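Local coordinates for probable glucarate dehydratase (Mycobacterium smegmatis str. MC2 155, PDB 3VDG), which probably catalyses the dehydration of glucarate as a metal-dependent member of the enolase superfamily, at residues A166-A178 with M204-K216. Residues are numbered along the deposited sequence; the frame is centred on the assembly and turned at random. Where two conformers were deposited one is given.
Sequences AVPFSAYLFYKWA and MIDEYGFSAIKLK
Ala171 to Leu173 run parallel to Ile213 to Leu215 as neighbouring strands, their short axes 4.8 Å apart at closest approach and inclined by 25°. Four backbone bonds zip them together: Ala171 N to Ala212 O, Lys214 N to Ala171 O, Leu173 N to Lys214 O and Lys216 N to Leu173 O. A water extends the ladder at each end, joining Phe169 O to Ser211 N and Lys216 O to Tyr175 N. The chain returns through helix 194-208, making a beta-alpha-beta unit of the barrel that enolase-superfamily enzymes share.

On the helix side, the Phe210 ring lies flat against the first strand, with Ser170 O 3.5 Å above its plane, over the centre. Its CD2 touches Ala171 CB, which Met204 SD also meets at 3.8 Å. Bent at chi3 (-77°), the Met204 chain brings CE to Leu173 CD2. Leu173 CD1 presses tightly on Ile213 CG2 at 3.5 Å.

The other face carries two lysines packed against aromatic rings. Lys214, fully extended, runs alongside Tyr172 and lays CD over one ring face, 4.0 Å from the centroid; Phe174 CE1 covers the opposite face. Lys216 starts with CB over the Phe174 ring, then turns at chi2 (98°) and chi3, which carries NZ to a 2.9 Å hydrogen bond with Tyr172 OH.

Both amino groups have partners beyond the two strands: Lys214 bridges to Asp370 and Glu269, while Lys216 bonds Asp244 and Asn246. Glu269 and Asp244 are ligands of the bound sodium ion, and a formate sits beside Lys216. The buried lysines thus belong to the metal-site pocket, where these polar partners and the rings together fix where the two amino groups lie.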
ATOM      1  N   ALA A 166      19.975  -5.807  -7.026  1.00 21.10           N
ATOM      2  CA  ALA A 166      20.665  -4.569  -7.383  1.00 23.97           C
ATOM      3  C   ALA A 166      19.673  -3.651  -8.074  1.00 21.38           C
ATOM      4  O   ALA A 166      18.768  -4.123  -8.739  1.00 22.26           O
ATOM      5  CB  ALA A 166      21.815  -4.883  -8.340  1.00 24.39           C
ATOM      6  N   VAL A 167      19.856  -2.347  -7.927  1.00 19.48           N
ATOM      7  CA  VAL A 167      18.921  -1.377  -8.505  1.00 18.65           C
ATOM      8  C   VAL A 167      19.613  -0.556  -9.606  1.00 20.29           C
ATOM      9  O   VAL A 167      20.609   0.107  -9.350  1.00 20.52           O
ATOM     10  CB  VAL A 167      18.413  -0.414  -7.424  1.00 19.71           C
ATOM     11  CG1 VAL A 167      17.547   0.672  -8.059  1.00 21.32           C
ATOM     12  CG2 VAL A 167      17.605  -1.195  -6.379  1.00 18.34           C
ATOM     13  N   PRO A 168      19.076  -0.602 -10.832  1.00 21.49           N
ATOM     14  CA  PRO A 168      19.671   0.145 -11.947  1.00 21.63           C
ATOM     15  C   PRO A 168      19.281   1.621 -11.919  1.00 21.43           C
ATOM     16  O   PRO A 168      18.140   1.956 -11.589  1.00 21.87           O
ATOM     17  CB  PRO A 168      19.092  -0.560 -13.192  1.00 25.35           C
ATOM     18  CG  PRO A 168      17.820  -1.171 -12.722  1.00 33.51           C
ATOM     19  CD  PRO A 168      18.051  -1.560 -11.280  1.00 23.43           C
ATOM     20  N   PHE A 169      20.242   2.488 -12.234  1.00 20.17           N
ATOM     21  CA  PHE A 169      20.021   3.919 -12.276  1.00 22.28           C
ATOM     22  C   PHE A 169      20.338   4.451 -13.670  1.00 28.72           C
ATOM     23  O   PHE A 169      21.016   3.788 -14.470  1.00 22.30           O
ATOM     24  CB  PHE A 169      20.895   4.633 -11.256  1.00 22.43           C
ATOM     25  CG  PHE A 169      20.444   4.442  -9.837  1.00 24.83           C
ATOM     26  CD1 PHE A 169      19.685   5.418  -9.193  1.00 20.35           C
ATOM     27  CD2 PHE A 169      20.775   3.283  -9.145  1.00 21.90           C
ATOM     28  CE1 PHE A 169      19.254   5.239  -7.876  1.00 19.49           C
ATOM     29  CE2 PHE A 169      20.357   3.102  -7.831  1.00 24.45           C
ATOM     30  CZ  PHE A 169      19.593   4.075  -7.200  1.00 23.86           C
ATOM     31  N   SER A 170      19.846   5.652 -13.956  1.00 23.89           N
ATOM     32  CA  SER A 170      20.115   6.291 -15.251  1.00 23.24           C
ATOM     33  C   SER A 170      21.223   7.333 -15.136  1.00 27.24           C
ATOM     34  O   SER A 170      21.550   7.790 -14.040  1.00 23.21           O
ATOM     35  CB  SER A 170      18.849   6.949 -15.792  1.00 28.21           C
ATOM     36  OG  SER A 170      18.391   7.929 -14.883  1.00 29.79           O
ATOM     37  N   ALA A 171      21.809   7.682 -16.280  1.00 21.33           N
ATOM     38  CA  ALA A 171      22.750   8.795 -16.397  1.00 21.48           C
ATOM     39  C   ALA A 171      21.893  10.062 -16.544  1.00 26.19           C
ATOM     40  O   ALA A 171      21.121  10.181 -17.497  1.00 24.91           O
ATOM     41  CB  ALA A 171      23.586   8.599 -17.663  1.00 20.42           C
ATOM     42  N   TYR A 172      22.016  10.994 -15.604  1.00 23.60           N
ATOM     43  CA  TYR A 172      21.177  12.189 -15.594  1.00 25.72           C
ATOM     44  C   TYR A 172      21.981  13.353 -16.201  1.00 24.30           C
ATOM     45  O   TYR A 172      22.778  13.976 -15.514  1.00 21.30           O
ATOM     46  CB  TYR A 172      20.772  12.515 -14.144  1.00 25.42           C
ATOM     47  CG  TYR A 172      19.509  13.352 -14.005  1.00 25.57           C
ATOM     48  CD1 TYR A 172      19.103  14.221 -15.020  1.00 30.22           C
ATOM     49  CD2 TYR A 172      18.732  13.286 -12.848  1.00 23.87           C
ATOM     50  CE1 TYR A 172      17.956  14.991 -14.896  1.00 25.84           C
ATOM     51  CE2 TYR A 172      17.577  14.053 -12.717  1.00 32.60           C
ATOM     52  CZ  TYR A 172      17.198  14.904 -13.738  1.00 33.12           C
ATOM     53  OH  TYR A 172      16.058  15.662 -13.614  1.00 30.52           O
ATOM     54  N   LEU A 173      21.785  13.606 -17.500  1.00 20.12           N
ATOM     55  CA  LEU A 173      22.540  14.615 -18.254  1.00 20.50           C
ATOM     56  C   LEU A 173      21.886  16.010 -18.180  1.00 20.38           C
ATOM     57  O   LEU A 173      20.662  16.125 -18.180  1.00 21.85           O
ATOM     58  CB  LEU A 173      22.620  14.186 -19.740  1.00 20.69           C
ATOM     59  CG  LEU A 173      23.101  12.759 -20.023  1.00 23.51           C
ATOM     60  CD1 LEU A 173      23.308  12.510 -21.518  1.00 20.41           C
ATOM     61  CD2 LEU A 173      24.389  12.446 -19.257  1.00 21.38           C
ATOM     62  N   PHE A 174      22.720  17.052 -18.134  1.00 21.44           N
ATOM     63  CA  PHE A 174      22.258  18.437 -18.087  1.00 23.94           C
ATOM     64  C   PHE A 174      23.099  19.284 -19.046  1.00 24.04           C
ATOM     65  O   PHE A 174      24.311  19.123 -19.137  1.00 23.96           O
ATOM     66  CB  PHE A 174      22.516  19.035 -16.705  1.00 18.40           C
ATOM     67  CG  PHE A 174      21.566  18.569 -15.630  1.00 21.83           C
ATOM     68  CD1 PHE A 174      21.766  17.351 -14.984  1.00 23.46           C
ATOM     69  CD2 PHE A 174      20.515  19.377 -15.227  1.00 21.36           C
ATOM     70  CE1 PHE A 174      20.917  16.940 -13.973  1.00 24.66           C
ATOM     71  CE2 PHE A 174      19.655  18.976 -14.208  1.00 26.97           C
ATOM     72  CZ  PHE A 174      19.863  17.747 -13.581  1.00 24.46           C
ATOM     73  N   TYR A 175      22.458  20.204 -19.743  1.00 20.40           N
ATOM     74  CA  TYR A 175      23.203  21.339 -20.291  1.00 21.98           C
ATOM     75  C   TYR A 175      23.807  22.069 -19.092  1.00 27.86           C
ATOM     76  O   TYR A 175      23.156  22.173 -18.040  1.00 22.97           O
ATOM     77  CB  TYR A 175      22.225  22.254 -21.040  1.00 21.19           C
ATOM     78  CG  TYR A 175      21.642  21.589 -22.270  1.00 20.07           C
ATOM     79  CD1 TYR A 175      22.419  21.388 -23.409  1.00 23.66           C
ATOM     80  CD2 TYR A 175      20.338  21.117 -22.276  1.00 18.27           C
ATOM     81  CE1 TYR A 175      21.894  20.772 -24.541  1.00 20.53           C
ATOM     82  CE2 TYR A 175      19.799  20.507 -23.397  1.00 22.98           C
ATOM     83  CZ  TYR A 175      20.584  20.341 -24.529  1.00 22.80           C
ATOM     84  OH  TYR A 175      20.052  19.746 -25.652  1.00 24.58           O
ATOM     85  N   LYS A 176      25.041  22.559 -19.220  1.00 19.23           N
ATOM     86  CA  LYS A 176      25.691  23.244 -18.107  1.00 23.76           C
ATOM     87  C   LYS A 176      26.743  24.233 -18.613  1.00 25.40           C
ATOM     88  O   LYS A 176      27.365  24.007 -19.655  1.00 26.13           O
ATOM     89  CB  LYS A 176      26.366  22.229 -17.144  1.00 21.22           C
ATOM     90  CG  LYS A 176      27.502  21.428 -17.774  1.00 25.16           C
ATOM     91  CD  LYS A 176      28.084  20.349 -16.848  1.00 21.44           C
ATOM     92  CE  LYS A 176      28.773  20.938 -15.632  1.00 26.53           C
ATOM     93  NZ  LYS A 176      29.893  21.858 -16.001  1.00 30.79           N
ATOM     94  N   TRP A 177      26.949  25.309 -17.868  1.00 24.80           N
ATOM     95  CA  TRP A 177      28.116  26.163 -18.089  1.00 30.40           C
ATOM     96  C   TRP A 177      29.359  25.448 -17.662  1.00 36.97           C
ATOM     97  O   TRP A 177      29.282  24.422 -16.998  1.00 25.32           O
ATOM     98  CB  TRP A 177      28.021  27.418 -17.255  1.00 31.59           C
ATOM     99  CG  TRP A 177      26.820  28.287 -17.519  1.00 24.75           C
ATOM    100  CD1 TRP A 177      26.072  28.399 -18.693  1.00 27.41           C
ATOM    101  CD2 TRP A 177      26.213  29.226 -16.583  1.00 21.66           C
ATOM    102  NE1 TRP A 177      25.062  29.315 -18.533  1.00 28.96           N
ATOM    103  CE2 TRP A 177      25.099  29.850 -17.287  1.00 24.88           C
ATOM    104  CE3 TRP A 177      26.467  29.588 -15.269  1.00 25.05           C
ATOM    105  CZ2 TRP A 177      24.289  30.786 -16.681  1.00 25.35           C
ATOM    106  CZ3 TRP A 177      25.641  30.540 -14.669  1.00 33.35           C
ATOM    107  CH2 TRP A 177      24.576  31.122 -15.364  1.00 28.82           C
ATOM    108  N   ALA A 178      30.523  25.993 -18.017  1.00 25.26           N
ATOM    109  CA  ALA A 178      31.792  25.371 -17.671  1.00 29.75           C
ATOM    110  C   ALA A 178      32.086  25.544 -16.186  1.00 28.52           C
ATOM    111  O   ALA A 178      32.746  24.707 -15.573  1.00 35.28           O
ATOM    112  CB  ALA A 178      32.924  25.981 -18.500  1.00 38.06           C
ATOM    113  N   MET A 204      30.294  10.139 -18.035  1.00 30.26           N
ATOM    114  CA  MET A 204      29.477   9.628 -16.927  1.00 29.29           C
ATOM    115  C   MET A 204      29.289   8.110 -17.014  1.00 29.31           C
ATOM    116  O   MET A 204      29.408   7.385 -16.020  1.00 30.63           O
ATOM    117  CB  MET A 204      28.119  10.331 -16.922  1.00 32.25           C
ATOM    118  CG  MET A 204      27.382  10.249 -15.602  1.00 28.78           C
ATOM    119  SD  MET A 204      25.728  10.995 -15.728  1.00 27.37           S
ATOM    120  CE  MET A 204      26.142  12.728 -15.674  1.00 21.51           C
ATOM    121  N   ILE A 205      29.015   7.620 -18.210  1.00 22.91           N
ATOM    122  CA  ILE A 205      28.790   6.198 -18.395  1.00 23.84           C
ATOM    123  C   ILE A 205      30.065   5.342 -18.286  1.00 45.21           C
ATOM    124  O   ILE A 205      30.010   4.205 -17.817  1.00 34.48           O
ATOM    125  CB  ILE A 205      28.066   5.931 -19.714  1.00 23.40           C
ATOM    126  CG1 ILE A 205      26.612   6.442 -19.610  1.00 28.42           C
ATOM    127  CG2 ILE A 205      28.097   4.449 -20.048  1.00 28.63           C
ATOM    128  CD1 ILE A 205      25.920   6.606 -20.942  1.00 30.26           C
ATOM    129  N   ASP A 206      31.209   5.885 -18.700  1.00 38.32           N
ATOM    130  CA  ASP A 206      32.506   5.229 -18.446  1.00 27.44           C
ATOM    131  C   ASP A 206      32.723   5.050 -16.952  1.00 37.30           C
ATOM    132  O   ASP A 206      33.250   4.041 -16.519  1.00 34.17           O
ATOM    133  CB  ASP A 206      33.668   6.061 -18.999  1.00 45.07           C
ATOM    134  CG  ASP A 206      33.784   5.971 -20.513  1.00 51.55           C
ATOM    135  OD1 ASP A 206      33.086   5.126 -21.102  1.00 45.65           O
ATOM    136  OD2 ASP A 206      34.564   6.745 -21.113  1.00 65.83           O
ATOM    137  N   GLU A 207      32.345   6.052 -16.168  1.00 30.78           N
ATOM    138  CA  GLU A 207      32.600   6.021 -14.736  1.00 31.53           C
ATOM    139  C   GLU A 207      31.566   5.147 -13.979  1.00 41.21           C
ATOM    140  O   GLU A 207      31.936   4.371 -13.106  1.00 34.31           O
ATOM    141  CB  GLU A 207      32.680   7.457 -14.202  1.00 35.71           C
ATOM    142  CG  GLU A 207      32.583   7.647 -12.698  1.00 41.80           C
ATOM    143  CD  GLU A 207      33.879   7.374 -11.968  1.00 91.07           C
ATOM    144  OE1 GLU A 207      34.847   6.906 -12.606  1.00 69.64           O
ATOM    145  OE2 GLU A 207      33.921   7.629 -10.746  1.00 87.35           O
ATOM    146  N   TYR A 208      30.291   5.227 -14.350  1.00 31.78           N
ATOM    147  CA  TYR A 208      29.225   4.575 -13.572  1.00 27.98           C
ATOM    148  C   TYR A 208      28.583   3.352 -14.206  1.00 27.03           C
ATOM    149  O   TYR A 208      28.041   2.505 -13.506  1.00 29.39           O
ATOM    150  CB  TYR A 208      28.142   5.600 -13.197  1.00 22.65           C
ATOM    151  CG  TYR A 208      28.662   6.617 -12.205  1.00 27.89           C
ATOM    152  CD1 TYR A 208      28.624   6.361 -10.847  1.00 26.71           C
ATOM    153  CD2 TYR A 208      29.214   7.812 -12.628  1.00 27.15           C
ATOM    154  CE1 TYR A 208      29.116   7.268  -9.927  1.00 31.14           C
ATOM    155  CE2 TYR A 208      29.711   8.733 -11.705  1.00 28.05           C
ATOM    156  CZ  TYR A 208      29.648   8.451 -10.359  1.00 35.70           C
ATOM    157  OH  TYR A 208      30.127   9.354  -9.431  1.00 34.74           O
ATOM    158  N   GLY A 209      28.619   3.257 -15.530  1.00 25.75           N
ATOM    159  CA  GLY A 209      28.050   2.097 -16.212  1.00 24.00           C
ATOM    160  C   GLY A 209      26.549   2.168 -16.444  1.00 28.48           C
ATOM    161  O   GLY A 209      25.938   1.162 -16.800  1.00 22.20           O
ATOM    162  N   PHE A 210      25.949   3.355 -16.269  1.00 23.82           N
ATOM    163  CA  PHE A 210      24.499   3.508 -16.436  1.00 24.35           C
ATOM    164  C   PHE A 210      24.037   2.939 -17.773  1.00 31.00           C
ATOM    165  O   PHE A 210      24.680   3.148 -18.790  1.00 28.11           O
ATOM    166  CB  PHE A 210      24.084   4.982 -16.333  1.00 21.36           C
ATOM    167  CG  PHE A 210      24.426   5.628 -15.027  1.00 23.46           C
ATOM    168  CD1 PHE A 210      23.994   5.077 -13.824  1.00 29.66           C
ATOM    169  CD2 PHE A 210      25.134   6.830 -14.995  1.00 23.64           C
ATOM    170  CE1 PHE A 210      24.291   5.689 -12.616  1.00 22.41           C
ATOM    171  CE2 PHE A 210      25.435   7.444 -13.795  1.00 23.23           C
ATOM    172  CZ  PHE A 210      25.015   6.878 -12.599  1.00 26.28           C
ATOM    173  N   SER A 211      22.901   2.251 -17.763  1.00 28.24           N
ATOM    174  CA  SER A 211      22.336   1.566 -18.927  0.50 33.87           C
ATOM    175  C   SER A 211      21.169   2.314 -19.559  1.00 36.71           C
ATOM    176  O   SER A 211      20.596   1.834 -20.534  1.00 37.69           O
ATOM    177  CB  SER A 211      21.788   0.205 -18.494  0.50 40.69           C
ATOM    178  OG  SER A 211      20.634   0.389 -17.679  0.50 40.36           O
ATOM    179  N   ALA A 212      20.764   3.427 -18.946  1.00 25.92           N
ATOM    180  CA  ALA A 212      19.639   4.257 -19.438  1.00 22.79           C
ATOM    181  C   ALA A 212      20.070   5.711 -19.276  1.00 24.41           C
ATOM    182  O   ALA A 212      20.911   6.021 -18.422  1.00 20.94           O
ATOM    183  CB  ALA A 212      18.354   3.989 -18.663  1.00 26.04           C
ATOM    184  N   ILE A 213      19.523   6.603 -20.094  1.00 24.02           N
ATOM    185  CA  ILE A 213      20.035   7.968 -20.121  1.00 21.51           C
ATOM    186  C   ILE A 213      18.874   8.954 -20.114  1.00 19.50           C
ATOM    187  O   ILE A 213      17.883   8.781 -20.836  1.00 26.10           O
ATOM    188  CB  ILE A 213      20.870   8.224 -21.397  1.00 26.71           C
ATOM    189  CG1 ILE A 213      22.044   7.240 -21.504  1.00 24.58           C
ATOM    190  CG2 ILE A 213      21.376   9.652 -21.424  1.00 24.05           C
ATOM    191  CD1 ILE A 213      22.828   7.373 -22.806  1.00 25.44           C
ATOM    192  N   LYS A 214      18.982   9.986 -19.293  1.00 22.23           N
ATOM    193  CA  LYS A 214      17.939  10.990 -19.270  1.00 19.85           C
ATOM    194  C   LYS A 214      18.556  12.349 -19.564  1.00 23.67           C
ATOM    195  O   LYS A 214      19.621  12.650 -19.048  1.00 24.42           O
ATOM    196  CB  LYS A 214      17.302  11.039 -17.877  1.00 21.58           C
ATOM    197  CG  LYS A 214      16.407  12.262 -17.667  1.00 30.90           C
ATOM    198  CD  LYS A 214      15.789  12.277 -16.268  1.00 33.30           C
ATOM    199  CE  LYS A 214      14.822  13.440 -16.111  1.00 29.68           C
ATOM    200  NZ  LYS A 214      14.068  13.358 -14.832  1.00 29.70           N
ATOM    201  N   LEU A 215      17.871  13.177 -20.357  1.00 21.99           N
ATOM    202  CA  LEU A 215      18.328  14.552 -20.605  1.00 19.20           C
ATOM    203  C   LEU A 215      17.366  15.582 -19.983  1.00 18.22           C
ATOM    204  O   LEU A 215      16.148  15.551 -20.232  1.00 21.80           O
ATOM    205  CB  LEU A 215      18.468  14.821 -22.120  1.00 25.87           C
ATOM    206  CG  LEU A 215      18.862  16.246 -22.548  1.00 25.54           C
ATOM    207  CD1 LEU A 215      20.250  16.582 -22.035  1.00 18.84           C
ATOM    208  CD2 LEU A 215      18.792  16.432 -24.065  1.00 19.10           C
ATOM    209  N   LYS A 216      17.915  16.484 -19.179  1.00 18.39           N
ATOM    210  CA  LYS A 216      17.155  17.612 -18.646  1.00 20.42           C
ATOM    211  C   LYS A 216      17.079  18.664 -19.764  1.00 22.05           C
ATOM    212  O   LYS A 216      18.104  19.235 -20.156  1.00 24.39           O
ATOM    213  CB  LYS A 216      17.856  18.209 -17.424  1.00 19.73           C
ATOM    214  CG  LYS A 216      17.120  19.422 -16.828  1.00 24.04           C
ATOM    215  CD  LYS A 216      16.264  19.031 -15.629  1.00 19.52           C
ATOM    216  CE  LYS A 216      15.198  17.997 -15.976  1.00 23.56           C
ATOM    217  NZ  LYS A 216      14.348  17.697 -14.778  1.00 21.62           N
TER
HETATM  218  O   HOH W   1      21.458   1.397 -15.437  1.00 32.02           O
HETATM  219  O   HOH W   2      19.814  20.971 -18.804  1.00 21.67           O